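Local coordinates for protein translation initiation factor 4E (Ascaris suum, PDB 3M94) that binds a trimethylguanosine mRNA cap analogue and, as a member of the eIF4E family, probably recruits capped messages for translation initiation, at residues A[4-9]-A[104-109]. Numbering follows the deposited sequence.
Sequences PLQCHW and IGEQFE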
loop_
_atom_site.group_PDB
_atom_site.type_symbol
_atom_site.label_atom_id
_atom_site.label_comp_id
_atom_site.label_asym_id
_atom_site.label_seq_id
_atom_site.Cartn_x
_atom_site.Cartn_y
_atom_site.Cartn_z
ATOM N N PRO A 4 3.586 -14.450 15.101
ATOM C CA PRO A 4 2.826 -14.749 13.898
ATOM C C PRO A 4 1.939 -13.551 13.519
ATOM O O PRO A 4 1.386 -12.866 14.408
ATOM C CB PRO A 4 1.988 -15.967 14.296
ATOM C CG PRO A 4 1.727 -15.756 15.792
ATOM C CD PRO A 4 3.013 -15.097 16.311
ATOM N N LEU A 5 1.861 -13.281 12.222
ATOM C CA LEU A 5 0.963 -12.260 11.681
ATOM C C LEU A 5 -0.384 -12.909 11.450
ATOM O O LEU A 5 -0.473 -14.140 11.336
ATOM C CB LEU A 5 1.503 -11.692 10.364
ATOM C CG LEU A 5 2.853 -10.963 10.419
ATOM C CD1 LEU A 5 3.328 -10.599 9.005
ATOM C CD2 LEU A 5 2.775 -9.721 11.315
ATOM N N GLN A 6 -1.437 -12.102 11.399
ATOM C CA GLN A 6 -2.772 -12.635 11.189
ATOM C C GLN A 6 -2.878 -13.388 9.865
ATOM O O GLN A 6 -3.569 -14.397 9.782
ATOM C CB GLN A 6 -3.818 -11.523 11.267
ATOM C CG GLN A 6 -5.247 -12.019 11.131
ATOM C CD GLN A 6 -6.256 -10.931 11.372
ATOM O OE1 GLN A 6 -6.182 -10.200 12.359
ATOM N NE2 GLN A 6 -7.220 -10.825 10.480
ATOM N N CYS A 7 -2.205 -12.899 8.823
ATOM C CA CYS A 7 -2.167 -13.643 7.573
ATOM C C CYS A 7 -0.817 -13.563 6.868
ATOM O O CYS A 7 0.096 -12.892 7.332
ATOM C CB CYS A 7 -3.306 -13.217 6.650
ATOM S SG CYS A 7 -3.199 -11.495 6.137
ATOM N N HIS A 8 -0.700 -14.288 5.765
ATOM C CA HIS A 8 0.502 -14.286 4.945
ATOM C C HIS A 8 0.436 -13.089 4.001
ATOM O O HIS A 8 -0.621 -12.790 3.428
ATOM C CB HIS A 8 0.564 -15.550 4.098
ATOM C CG HIS A 8 0.857 -16.796 4.864
ATOM N ND1 HIS A 8 0.027 -17.279 5.854
ATOM C CD2 HIS A 8 1.877 -17.681 4.761
ATOM C CE1 HIS A 8 0.525 -18.406 6.330
ATOM N NE2 HIS A 8 1.653 -18.665 5.694
ATOM N N TRP A 9 1.578 -12.432 3.836
ATOM C CA TRP A 9 1.720 -11.291 2.948
ATOM C C TRP A 9 2.846 -11.570 1.961
ATOM O O TRP A 9 3.887 -12.113 2.343
ATOM C CB TRP A 9 2.055 -10.025 3.750
ATOM C CG TRP A 9 0.959 -9.607 4.688
ATOM C CD1 TRP A 9 0.803 -10.011 5.994
ATOM C CD2 TRP A 9 -0.142 -8.736 4.395
ATOM N NE1 TRP A 9 -0.323 -9.416 6.533
ATOM C CE2 TRP A 9 -0.922 -8.637 5.574
ATOM C CE3 TRP A 9 -0.533 -8.004 3.255
ATOM C CZ2 TRP A 9 -2.084 -7.848 5.647
ATOM C CZ3 TRP A 9 -1.685 -7.211 3.327
ATOM C CH2 TRP A 9 -2.455 -7.150 4.520
ATOM N N ILE A 104 0.157 -5.041 8.073
ATOM C CA ILE A 104 0.533 -6.320 8.677
ATOM C C ILE A 104 0.141 -6.419 10.165
ATOM O O ILE A 104 -0.115 -7.503 10.675
ATOM C CB ILE A 104 2.020 -6.652 8.476
ATOM C CG1 ILE A 104 2.922 -5.770 9.364
ATOM C CG2 ILE A 104 2.393 -6.558 6.956
ATOM C CD1 ILE A 104 4.397 -6.159 9.259
ATOM N N GLY A 105 0.108 -5.275 10.844
ATOM C CA GLY A 105 -0.239 -5.212 12.252
ATOM C C GLY A 105 -1.739 -5.106 12.442
ATOM O O GLY A 105 -2.199 -4.953 13.554
ATOM N N GLU A 106 -2.490 -5.209 11.345
ATOM C CA GLU A 106 -3.961 -5.249 11.351
ATOM C C GLU A 106 -4.569 -4.053 12.095
ATOM O O GLU A 106 -5.351 -4.210 13.012
ATOM C CB GLU A 106 -4.479 -6.598 11.896
ATOM C CG GLU A 106 -3.947 -7.798 11.110
ATOM C CD GLU A 106 -4.683 -8.006 9.800
ATOM O OE1 GLU A 106 -5.796 -7.442 9.681
ATOM O OE2 GLU A 106 -4.161 -8.738 8.902
ATOM N N GLN A 107 -4.183 -2.856 11.664
ATOM C CA GLN A 107 -4.551 -1.628 12.354
ATOM C C GLN A 107 -5.825 -1.036 11.795
ATOM O O GLN A 107 -6.238 0.029 12.220
ATOM C CB GLN A 107 -3.409 -0.608 12.229
ATOM C CG GLN A 107 -2.182 -0.983 13.027
ATOM C CD GLN A 107 -2.452 -0.973 14.506
ATOM O OE1 GLN A 107 -2.748 0.071 15.083
ATOM N NE2 GLN A 107 -2.376 -2.136 15.129
ATOM N N PHE A 108 -6.461 -1.718 10.845
ATOM C CA PHE A 108 -7.699 -1.173 10.295
ATOM C C PHE A 108 -9.000 -1.719 10.913
ATOM O O PHE A 108 -10.024 -1.776 10.253
ATOM C CB PHE A 108 -7.661 -1.221 8.760
ATOM C CG PHE A 108 -6.537 -0.416 8.179
ATOM C CD1 PHE A 108 -5.263 -0.972 8.035
ATOM C CD2 PHE A 108 -6.740 0.919 7.814
ATOM C CE1 PHE A 108 -4.200 -0.212 7.511
ATOM C CE2 PHE A 108 -5.688 1.688 7.284
ATOM C CZ PHE A 108 -4.426 1.130 7.142
ATOM N N GLU A 109 -8.931 -2.120 12.189
ATOM C CA GLU A 109 -10.118 -2.430 12.995
ATOM C C GLU A 109 -10.934 -3.598 12.416
ATOM O O GLU A 109 -10.380 -4.652 12.129
ATOM C CB GLU A 109 -10.961 -1.154 13.194
ATOM C CG GLU A 109 -10.194 -0.063 13.972
ATOM C CD GLU A 109 -10.840 1.330 13.930
ATOM O OE1 GLU A 109 -11.907 1.525 13.304
ATOM O OE2 GLU A 109 -10.250 2.254 14.520
HETATM O O HOH W 1 -0.921 -9.413 12.509
HETATM O O HOH W 2 -1.516 -9.566 9.056
#
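Trp9 lays its indole against Ile104, the last residue of helix 88-104. The methyl CG2 sits 3.9 Å from the centroid of the five-membered ring of Trp9, only 8° off its normal, a CH-pi contact over the face; SG of Cys7 lies against the opposite face. A branched aliphatic residue suits this place, since CG2 of Ile104 can meet the indole while CB of Ile104 lies 4.2 Å from CD1 of Leu5. Tryptophan suits its own, offering a broad face to the methyl and an N-H to water. Trp9 and Ile104 also pack on Leu59, tying the helix end to the sheet.

No direct hydrogen bond joins 4-9 to 104-109; two waters do so instead. One accepts from Gln6 N and donates to Ile104 O. The other sits at the edge of the indole, in the ring plane, accepting from NE1 of Trp9 at 2.8 Å and, weakly, from Cys7 N. It donates to Ile104 O and, at 2.8 Å, to OE2 of Glu106. Thus the indole N-H is satisfied within a buried interface.

Glu106 and Gln6 pair through flat groups. Carboxylate and amide stack with planes 14° apart and CD of Gln6 3.7 Å from CD of Glu106. A bend at chi2 (-78°) turns the Glu106 carboxylate toward the second water, so one group both accepts and stacks. The extended Gln6 chain reaches across it, its amide flat enough to stack and polar enough for OE1 to bond the backbone of a bound peptide.

Glu106, with positive phi, is the C' residue of a Schellman motif: Gln107 N bonds Ala102 O and Glu106 N bonds Ile103 O. The same peptide's aromatic side chain packs on Leu5 and hydrogen-bonds Pro4 O, consistent with the dorsal site where eIF4E proteins receive the tyrosine-bearing motif of eIF4G and 4E-binding proteins.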